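Local coordinates for protein acetone carboxylase alpha subunit (Xanthobacter autotrophicus Py2, PDB 5M45) that forms the alpha subunit of a multi-subunit carboxylase, with a hydantoinase B/oxoprolinase family region and bound manganese and magnesium ions, at residues F61-A66 with R245-E250; D100-S105 with E258-F263; I315-C320 with R715-A720. All coordinates share one frame; numbering follows the deposited sequence.

Interaction 1. Residues F61-A66 with R245-E250; sequences FSRLRA and RKLVEE
Around L64 and V248, helices 54-75 and 227-255 of the hydantoinase B/oxoprolinase region run side by side as an almost antiparallel pair, their segment axes at 165°. The axes come within 10.5 Å, and the CA atoms of L64 and V248 are 7.6 Å apart, so the gap is bridged by side chains, with no hydrogen bond between the segments. L247 points straight at the other helix. Its CG is anti to the backbone N (chi1 173°), which carries both methyls toward the opposite helix. There CD2 rests on the main chain, 3.6 Å from R63 O. The same methyl is 4.2 Å from L64 CD2, and that L64 branch also meets V248 CG2, again at 4.2 Å, the two side chains crossing at about a right angle. L64 and V248 lie on the buried side of the seam, where V248 also packs on I160 of strand 153-162; R63 and L247 form the less sheltered side. R63 leaves its helix toward the partner and bends at chi3 (71°), bringing its guanidinium past L247 and on to a salt bridge between NH1 and E254, further along helix 227-255. E250 OE1 is 4.7 Å from R63 NH2, too far for contact, though its charge probably adds to the field around the arginine. R65 points away from this pairing and binds an acidic side chain of another protein's chain, while F61 CZ lies 3.4 Å above its guanidinium plane. At the outer margin, L247 CD1 is 4.1 Å from R63 NH2 in an oblique approach.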
loop_
_atom_site.group_PDB
_atom_site.type_symbol
_atom_site.label_atom_id
_atom_site.label_comp_id
_atom_site.label_asym_id
_atom_site.label_seq_id
_atom_site.Cartn_x
_atom_site.Cartn_y
_atom_site.Cartn_z
ATOM N N PHE A 61 -37.008 -4.493 19.255
ATOM C CA PHE A 61 -35.794 -4.119 20.037
ATOM C C PHE A 61 -35.076 -5.361 20.597
ATOM O O PHE A 61 -33.880 -5.543 20.420
ATOM C CB PHE A 61 -36.157 -3.138 21.166
ATOM C CG PHE A 61 -35.077 -2.956 22.207
ATOM C CD1 PHE A 61 -33.999 -2.121 21.976
ATOM C CD2 PHE A 61 -35.166 -3.610 23.440
ATOM C CE1 PHE A 61 -33.000 -1.968 22.939
ATOM C CE2 PHE A 61 -34.190 -3.466 24.393
ATOM C CZ PHE A 61 -33.097 -2.649 24.152
ATOM N N SER A 62 -35.848 -6.213 21.260
ATOM C CA SER A 62 -35.344 -7.399 21.937
ATOM C C SER A 62 -34.705 -8.372 20.949
ATOM O O SER A 62 -33.560 -8.781 21.136
ATOM C CB SER A 62 -36.478 -8.057 22.736
ATOM O OG SER A 62 -36.115 -9.340 23.256
ATOM N N ARG A 63 -35.420 -8.697 19.866
ATOM C CA ARG A 63 -34.888 -9.645 18.887
ATOM C C ARG A 63 -33.634 -9.162 18.155
ATOM O O ARG A 63 -32.692 -9.926 17.964
ATOM C CB ARG A 63 -35.981 -10.058 17.877
ATOM C CG ARG A 63 -36.974 -11.027 18.466
ATOM C CD ARG A 63 -37.821 -11.690 17.391
ATOM N NE ARG A 63 -37.086 -12.664 16.564
ATOM C CZ ARG A 63 -37.586 -13.233 15.460
ATOM N NH1 ARG A 63 -38.808 -12.956 15.005
ATOM N NH2 ARG A 63 -36.861 -14.108 14.793
ATOM N N LEU A 64 -33.632 -7.896 17.753
ATOM C CA LEU A 64 -32.530 -7.329 16.975
ATOM C C LEU A 64 -31.297 -7.029 17.848
ATOM O O LEU A 64 -30.176 -7.266 17.406
ATOM C CB LEU A 64 -32.981 -6.059 16.242
ATOM C CG LEU A 64 -34.061 -6.305 15.172
ATOM C CD1 LEU A 64 -34.652 -4.952 14.700
ATOM C CD2 LEU A 64 -33.543 -7.126 13.996
ATOM N N ARG A 65 -31.499 -6.553 19.083
ATOM C CA ARG A 65 -30.369 -6.345 19.987
ATOM C C ARG A 65 -29.721 -7.709 20.344
ATOM O O ARG A 65 -28.492 -7.830 20.353
ATOM C CB ARG A 65 -30.762 -5.596 21.266
ATOM C CG ARG A 65 -29.537 -5.147 22.078
ATOM C CD ARG A 65 -29.857 -4.398 23.364
ATOM N NE ARG A 65 -30.587 -5.231 24.344
ATOM C CZ ARG A 65 -30.779 -4.949 25.624
ATOM N NH1 ARG A 65 -30.246 -3.873 26.198
ATOM N NH2 ARG A 65 -31.463 -5.798 26.378
ATOM N N ALA A 66 -30.540 -8.719 20.631
ATOM C CA ALA A 66 -30.035 -10.077 20.872
ATOM C C ALA A 66 -29.283 -10.641 19.638
ATOM O O ALA A 66 -28.255 -11.316 19.778
ATOM C CB ALA A 66 -31.175 -11.022 21.274
ATOM N N ARG A 245 -27.902 -10.225 8.643
ATOM C CA ARG A 245 -28.760 -10.117 7.432
ATOM C C ARG A 245 -29.904 -11.147 7.465
ATOM O O ARG A 245 -31.066 -10.821 7.225
ATOM C CB ARG A 245 -27.953 -10.263 6.142
ATOM C CG ARG A 245 -28.783 -10.040 4.855
ATOM C CD ARG A 245 -27.965 -10.283 3.583
ATOM N NE ARG A 245 -27.499 -11.667 3.529
ATOM C CZ ARG A 245 -26.609 -12.144 2.660
ATOM N NH1 ARG A 245 -26.052 -11.376 1.724
ATOM N NH2 ARG A 245 -26.277 -13.432 2.716
ATOM N N LYS A 246 -29.564 -12.379 7.786
ATOM C CA LYS A 246 -30.565 -13.444 7.864
ATOM C C LYS A 246 -31.618 -13.166 8.937
ATOM O O LYS A 246 -32.818 -13.345 8.712
ATOM C CB LYS A 246 -29.877 -14.759 8.118
ATOM C CG LYS A 246 -30.796 -15.970 8.085
ATOM C CD LYS A 246 -29.918 -17.205 8.258
ATOM C CE LYS A 246 -30.555 -18.289 9.119
ATOM N NZ LYS A 246 -30.893 -19.464 8.269
ATOM N N LEU A 247 -31.170 -12.734 10.110
ATOM C CA LEU A 247 -32.107 -12.380 11.191
ATOM C C LEU A 247 -33.061 -11.220 10.789
ATOM O O LEU A 247 -34.282 -11.296 11.044
ATOM C CB LEU A 247 -31.362 -12.064 12.480
ATOM C CG LEU A 247 -32.292 -11.513 13.577
ATOM C CD1 LEU A 247 -33.143 -12.636 14.144
ATOM C CD2 LEU A 247 -31.548 -10.812 14.653
ATOM N N VAL A 248 -32.538 -10.188 10.137
ATOM C CA VAL A 248 -33.399 -9.081 9.671
ATOM C C VAL A 248 -34.471 -9.609 8.685
ATOM O O VAL A 248 -35.648 -9.261 8.812
ATOM C CB VAL A 248 -32.602 -7.874 9.091
ATOM C CG1 VAL A 248 -33.519 -6.839 8.423
ATOM C CG2 VAL A 248 -31.783 -7.212 10.222
ATOM N N GLU A 249 -34.072 -10.466 7.755
ATOM C CA GLU A 249 -35.021 -11.067 6.798
ATOM C C GLU A 249 -36.139 -11.857 7.528
ATOM O O GLU A 249 -37.286 -11.776 7.133
ATOM C CB GLU A 249 -34.289 -11.961 5.766
ATOM C CG GLU A 249 -33.486 -11.160 4.730
ATOM C CD GLU A 249 -32.490 -12.013 3.883
ATOM O OE1 GLU A 249 -32.271 -13.204 4.229
ATOM O OE2 GLU A 249 -31.898 -11.495 2.879
ATOM N N GLU A 250 -35.786 -12.605 8.581
ATOM C CA GLU A 250 -36.749 -13.362 9.375
ATOM C C GLU A 250 -37.711 -12.465 10.151
ATOM O O GLU A 250 -38.912 -12.736 10.197
ATOM C CB GLU A 250 -36.033 -14.326 10.347
ATOM C CG GLU A 250 -35.456 -15.563 9.641
ATOM C CD GLU A 250 -34.400 -16.347 10.411
ATOM O OE1 GLU A 250 -34.027 -15.961 11.547
ATOM O OE2 GLU A 250 -33.900 -17.370 9.840
#

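Interaction 2. Residues D100-S105 with E258-F263; sequences DSLLTS and EAYWKF
A classic beta bulge in strand 101-104, an outermost strand of the chain's seven-stranded antiparallel sheet, presents L102 and L103 together to F263 and Y260 of helix 257-282. L102 has turned out of the extended conformation (phi -99°, psi -46°), L103 has not, and both make backbone hydrogen bonds with L94 of the adjacent strand 90-95. Two consecutive side chains therefore leave the same side of the strand instead of alternating. The helix segment passes at roughly a right angle to the strand, its axis 11.5 Å away, and the nearest CA atoms, those of L102 and F263, are 8.4 Å apart; long side chains close the distance. F263 has CG anti to its backbone N (chi1 -173°), which swings the ring out toward the strand. The leucines meet its edge, near the ring plane: L102 CD2 sits 4.0 Å from F263 CD2 and equally far from CE2, and L103 CD1 is 4.1 Å from F263 CE2. L102 approaches the ring obliquely, L103 at about a right angle. The ring also packs edge-to-face with Y57 of helix 54-75. One helical turn before F263, Y260 extends alongside, its OH 4.2 Å from L102 CD2, so this one methyl touches both aromatic side chains. At the start of the strand segment D100 faces elsewhere, with a salt bridge to K120 and a hydrogen bond to Y376, both residues of the ligand pocket. Between strand and helix all four touching residues are buried and no hydrogen bond forms; leucine methyls meet the edge of the F263 ring, with the Y260 hydroxyl beside one of them, so the attraction is probably mainly dispersive and hydrophobic, depending on fit rather than polar pairing.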
loop_
_atom_site.group_PDB
_atom_site.type_symbol
_atom_site.label_atom_id
_atom_site.label_comp_id
_atom_site.label_asym_id
_atom_site.label_seq_id
_atom_site.Cartn_x
_atom_site.Cartn_y
_atom_site.Cartn_z
ATOM N N ASP A 100 -27.390 5.578 9.329
ATOM C CA ASP A 100 -27.482 5.817 10.761
ATOM C C ASP A 100 -27.725 4.509 11.542
ATOM O O ASP A 100 -28.579 3.721 11.169
ATOM C CB ASP A 100 -28.597 6.814 11.043
ATOM C CG ASP A 100 -28.298 8.194 10.448
ATOM O OD1 ASP A 100 -27.244 8.764 10.865
ATOM O OD2 ASP A 100 -29.096 8.707 9.640
ATOM N N SER A 101 -26.980 4.296 12.626
ATOM C CA SER A 101 -27.078 3.049 13.403
ATOM C C SER A 101 -28.351 3.025 14.227
ATOM O O SER A 101 -28.759 4.073 14.767
ATOM C CB SER A 101 -25.861 2.857 14.322
ATOM O OG SER A 101 -25.805 3.871 15.315
ATOM N N LEU A 102 -28.989 1.856 14.279
ATOM C CA LEU A 102 -30.164 1.585 15.116
ATOM C C LEU A 102 -29.807 0.849 16.421
ATOM O O LEU A 102 -30.375 1.128 17.455
ATOM C CB LEU A 102 -31.108 0.583 14.428
ATOM C CG LEU A 102 -31.947 0.540 13.211
ATOM C CD1 LEU A 102 -31.194 0.670 11.918
ATOM C CD2 LEU A 102 -32.684 -0.809 13.252
ATOM N N LEU A 103 -28.974 -0.189 16.313
ATOM C CA LEU A 103 -28.567 -1.069 17.430
ATOM C C LEU A 103 -27.142 -1.593 17.171
ATOM O O LEU A 103 -26.696 -1.732 15.997
ATOM C CB LEU A 103 -29.509 -2.282 17.526
ATOM C CG LEU A 103 -30.953 -1.978 17.939
ATOM C CD1 LEU A 103 -31.892 -3.132 17.768
ATOM C CD2 LEU A 103 -31.035 -1.539 19.394
ATOM N N THR A 104 -26.465 -1.993 18.246
ATOM C CA THR A 104 -25.096 -2.516 18.142
ATOM C C THR A 104 -24.792 -3.547 19.220
ATOM O O THR A 104 -25.357 -3.500 20.298
ATOM C CB THR A 104 -24.069 -1.333 18.187
ATOM O OG1 THR A 104 -22.746 -1.783 17.950
ATOM C CG2 THR A 104 -24.126 -0.609 19.499
ATOM N N SER A 105 -23.867 -4.464 18.934
ATOM C CA SER A 105 -23.193 -5.234 20.011
ATOM C C SER A 105 -22.347 -4.271 20.866
ATOM O O SER A 105 -22.141 -3.135 20.465
ATOM C CB SER A 105 -22.268 -6.327 19.420
ATOM O OG SER A 105 -21.104 -5.773 18.812
ATOM N N GLU A 258 -43.588 -2.881 7.165
ATOM C CA GLU A 258 -44.037 -1.533 7.608
ATOM C C GLU A 258 -43.588 -1.228 9.044
ATOM O O GLU A 258 -43.125 -0.122 9.324
ATOM C CB GLU A 258 -45.564 -1.349 7.554
ATOM C CG GLU A 258 -46.186 -1.561 6.184
ATOM C CD GLU A 258 -45.981 -0.389 5.300
ATOM O OE1 GLU A 258 -46.904 0.485 5.347
ATOM O OE2 GLU A 258 -44.971 -0.349 4.542
ATOM N N ALA A 259 -43.743 -2.206 9.936
ATOM C CA ALA A 259 -43.302 -2.047 11.307
ATOM C C ALA A 259 -41.765 -1.903 11.406
ATOM O O ALA A 259 -41.277 -1.039 12.150
ATOM C CB ALA A 259 -43.779 -3.211 12.165
ATOM N N TYR A 260 -41.016 -2.746 10.685
ATOM C CA TYR A 260 -39.552 -2.649 10.700
ATOM C C TYR A 260 -39.089 -1.293 10.159
ATOM O O TYR A 260 -38.177 -0.689 10.725
ATOM C CB TYR A 260 -38.891 -3.784 9.882
ATOM C CG TYR A 260 -37.386 -3.690 9.879
ATOM C CD1 TYR A 260 -36.638 -4.296 10.887
ATOM C CD2 TYR A 260 -36.703 -2.966 8.902
ATOM C CE1 TYR A 260 -35.263 -4.187 10.922
ATOM C CE2 TYR A 260 -35.322 -2.868 8.925
ATOM C CZ TYR A 260 -34.598 -3.459 9.945
ATOM O OH TYR A 260 -33.219 -3.360 10.017
ATOM N N TRP A 261 -39.702 -0.853 9.066
ATOM C CA TRP A 261 -39.378 0.441 8.414
ATOM C C TRP A 261 -39.604 1.631 9.366
ATOM O O TRP A 261 -38.773 2.563 9.421
ATOM C CB TRP A 261 -40.149 0.565 7.092
ATOM C CG TRP A 261 -39.738 1.693 6.150
ATOM C CD1 TRP A 261 -40.479 2.789 5.804
ATOM C CD2 TRP A 261 -38.504 1.810 5.426
ATOM N NE1 TRP A 261 -39.768 3.579 4.926
ATOM C CE2 TRP A 261 -38.562 3.001 4.672
ATOM C CE3 TRP A 261 -37.358 1.027 5.338
ATOM C CZ2 TRP A 261 -37.520 3.427 3.853
ATOM C CZ3 TRP A 261 -36.312 1.446 4.509
ATOM C CH2 TRP A 261 -36.415 2.629 3.770
ATOM N N LYS A 262 -40.672 1.593 10.151
ATOM C CA LYS A 262 -40.848 2.602 11.220
ATOM C C LYS A 262 -39.762 2.553 12.305
ATOM O O LYS A 262 -39.207 3.600 12.651
ATOM C CB LYS A 262 -42.243 2.539 11.840
ATOM C CG LYS A 262 -43.268 2.991 10.801
ATOM C CD LYS A 262 -44.592 3.397 11.385
ATOM C CE LYS A 262 -45.467 2.211 11.688
ATOM N NZ LYS A 262 -46.823 2.265 11.068
ATOM N N PHE A 263 -39.462 1.351 12.808
ATOM C CA PHE A 263 -38.450 1.172 13.853
ATOM C C PHE A 263 -37.076 1.691 13.424
ATOM O O PHE A 263 -36.339 2.293 14.236
ATOM C CB PHE A 263 -38.333 -0.311 14.219
ATOM C CG PHE A 263 -37.437 -0.585 15.386
ATOM C CD1 PHE A 263 -37.891 -0.434 16.698
ATOM C CD2 PHE A 263 -36.125 -1.027 15.190
ATOM C CE1 PHE A 263 -37.055 -0.720 17.797
ATOM C CE2 PHE A 263 -35.303 -1.320 16.275
ATOM C CZ PHE A 263 -35.760 -1.170 17.574
#

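Interaction 3. Residues I315-C320 with R715-A720; sequences IMHAPC and RQMFAA
Van der Waals contacts centre on M717, which reaches from helix 712-724 to I315 and H317 of strand 313-324. Its CG, anti to the backbone N (chi1 -175°), lies 3.5 Å from I315 O and 3.7 Å from H317 CB; beyond it, SD packs 3.7 Å from I315 CG2. A bend at chi3 turns the terminal methyl toward the next residue, CE resting 3.6 Å above the centre of the F718 ring. A sulfur-aromatic contact adds to this: M717 SD is 5.0 Å from the H317 ring centroid, approaching obliquely. That ring is held at both nitrogens, ND1 by S721 OG and NE2 by an aromatic side chain of another protein's chain. Water provides the polar link. One molecule is placed to donate to I315 O (2.7 Å) and to Q716 OE1 (2.8 Å), though other acceptors compete for its protons; a second accepts from I315 N at 2.9 Å. The strand lies between strands 286-297 and 330-333 of a mixed sheet, with helix 712-724 on the face carrying H317 and helix 401-422 against M316, A318 and C320 on the other.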
loop_
_atom_site.group_PDB
_atom_site.type_symbol
_atom_site.label_atom_id
_atom_site.label_comp_id
_atom_site.label_asym_id
_atom_site.label_seq_id
_atom_site.Cartn_x
_atom_site.Cartn_y
_atom_site.Cartn_z
ATOM N N ILE A 315 4.437 18.494 21.356
ATOM C CA ILE A 315 3.436 18.235 22.368
ATOM C C ILE A 315 2.034 18.469 21.756
ATOM O O ILE A 315 1.759 19.539 21.151
ATOM C CB ILE A 315 3.610 19.170 23.594
ATOM C CG1 ILE A 315 4.989 18.966 24.234
ATOM C CG2 ILE A 315 2.494 18.953 24.625
ATOM C CD1 ILE A 315 5.334 19.916 25.358
ATOM N N MET A 316 1.158 17.474 21.928
ATOM C CA MET A 316 -0.261 17.618 21.565
ATOM C C MET A 316 -0.975 18.530 22.608
ATOM O O MET A 316 -0.753 18.367 23.820
ATOM C CB MET A 316 -0.935 16.231 21.556
ATOM C CG MET A 316 -2.408 16.234 21.117
ATOM S SD MET A 316 -3.617 16.801 22.342
ATOM C CE MET A 316 -3.743 15.350 23.385
ATOM N N HIS A 317 -1.817 19.430 22.109
ATOM C CA HIS A 317 -2.662 20.355 22.885
ATOM C C HIS A 317 -4.151 20.168 22.472
ATOM O O HIS A 317 -4.493 20.255 21.276
ATOM C CB HIS A 317 -2.196 21.784 22.598
ATOM C CG HIS A 317 -2.942 22.861 23.310
ATOM N ND1 HIS A 317 -3.250 24.068 22.708
ATOM C CD2 HIS A 317 -3.437 22.933 24.572
ATOM C CE1 HIS A 317 -3.935 24.821 23.556
ATOM N NE2 HIS A 317 -4.066 24.151 24.691
ATOM N N ALA A 318 -5.022 19.895 23.461
ATOM C CA ALA A 318 -6.466 19.740 23.235
ATOM C C ALA A 318 -7.313 20.432 24.321
ATOM O O ALA A 318 -7.788 19.777 25.263
ATOM C CB ALA A 318 -6.834 18.241 23.158
ATOM N N PRO A 319 -7.484 21.764 24.205
ATOM C CA PRO A 319 -8.379 22.459 25.105
ATOM C C PRO A 319 -9.848 22.263 24.647
ATOM O O PRO A 319 -10.095 22.152 23.457
ATOM C CB PRO A 319 -7.966 23.931 24.934
ATOM C CG PRO A 319 -7.551 24.023 23.513
ATOM C CD PRO A 319 -6.914 22.684 23.193
ATOM N N CYS A 320 -10.788 22.236 25.596
ATOM C CA CYS A 320 -12.201 22.087 25.302
ATOM C C CYS A 320 -13.041 23.049 26.155
ATOM O O CYS A 320 -12.886 23.085 27.398
ATOM C CB CYS A 320 -12.678 20.658 25.578
ATOM S SG CYS A 320 -14.467 20.460 25.238
ATOM N N ARG A 715 7.326 25.976 22.987
ATOM C CA ARG A 715 7.103 27.098 22.052
ATOM C C ARG A 715 6.428 26.674 20.746
ATOM O O ARG A 715 5.576 27.408 20.250
ATOM C CB ARG A 715 8.398 27.827 21.784
ATOM C CG ARG A 715 8.857 28.560 23.034
ATOM C CD ARG A 715 10.091 29.369 22.790
ATOM N NE ARG A 715 11.239 28.502 23.021
ATOM C CZ ARG A 715 12.270 28.367 22.219
ATOM N NH1 ARG A 715 12.382 29.052 21.093
ATOM N NH2 ARG A 715 13.220 27.539 22.576
ATOM N N GLN A 716 6.802 25.528 20.189
ATOM C CA GLN A 716 6.151 25.053 18.959
ATOM C C GLN A 716 4.656 24.799 19.193
ATOM O O GLN A 716 3.836 25.177 18.336
ATOM C CB GLN A 716 6.823 23.782 18.422
ATOM C CG GLN A 716 6.377 23.380 17.031
ATOM C CD GLN A 716 5.015 22.667 17.019
ATOM O OE1 GLN A 716 4.627 22.014 17.992
ATOM N NE2 GLN A 716 4.295 22.794 15.904
ATOM N N MET A 717 4.308 24.199 20.329
ATOM C CA MET A 717 2.892 23.938 20.682
ATOM C C MET A 717 2.035 25.225 20.716
ATOM O O MET A 717 0.984 25.293 20.046
ATOM C CB MET A 717 2.800 23.187 22.012
ATOM C CG MET A 717 1.397 22.769 22.418
ATOM S SD MET A 717 1.222 22.394 24.192
ATOM C CE MET A 717 1.092 24.066 24.902
ATOM N N PHE A 718 2.496 26.230 21.451
ATOM C CA PHE A 718 1.798 27.536 21.467
ATOM C C PHE A 718 1.773 28.197 20.088
ATOM O O PHE A 718 0.702 28.633 19.643
ATOM C CB PHE A 718 2.386 28.488 22.530
ATOM C CG PHE A 718 2.030 28.094 23.957
ATOM C CD1 PHE A 718 0.712 28.174 24.411
ATOM C CD2 PHE A 718 2.998 27.619 24.833
ATOM C CE1 PHE A 718 0.391 27.830 25.714
ATOM C CE2 PHE A 718 2.675 27.238 26.128
ATOM C CZ PHE A 718 1.365 27.370 26.572
ATOM N N ALA A 719 2.892 28.206 19.350
ATOM C CA ALA A 719 2.888 28.890 18.052
ATOM C C ALA A 719 1.888 28.285 17.072
ATOM O O ALA A 719 1.176 29.024 16.379
ATOM C CB ALA A 719 4.266 28.939 17.440
ATOM N N ALA A 720 1.844 26.957 17.003
ATOM C CA ALA A 720 0.929 26.269 16.078
ATOM C C ALA A 720 -0.555 26.452 16.512
ATOM O O ALA A 720 -1.429 26.689 15.666
ATOM C CB ALA A 720 1.278 24.790 15.989
HETATM O O HOH W 1 2.291 20.690 18.823
HETATM O O HOH W 2 5.107 21.112 20.328
#

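How the interactions relate
Interactions 1 and 2 form one continuous packed region, their centres 10 Å apart. L103 CD1 of interaction 2 lies 3.5 Å from L64 CB of interaction 1, and F263 CZ is 3.8 Å from F61 CA. Helix 54-75 is thus flanked by the consecutive helices 227-255 and 257-282 and by the edge strand. That strand's sheet also includes strands 153-162 and 165-175, which carry the manganese ligands D153 and H175. The L102 side chain is about 12 Å from the bound 3,6,9,12,15-pentaoxaheptadecan-1-ol. Interaction 3 is separate, its centre 47 Å from that of interaction 1 and 42 Å from that of interaction 2, in a different sheet.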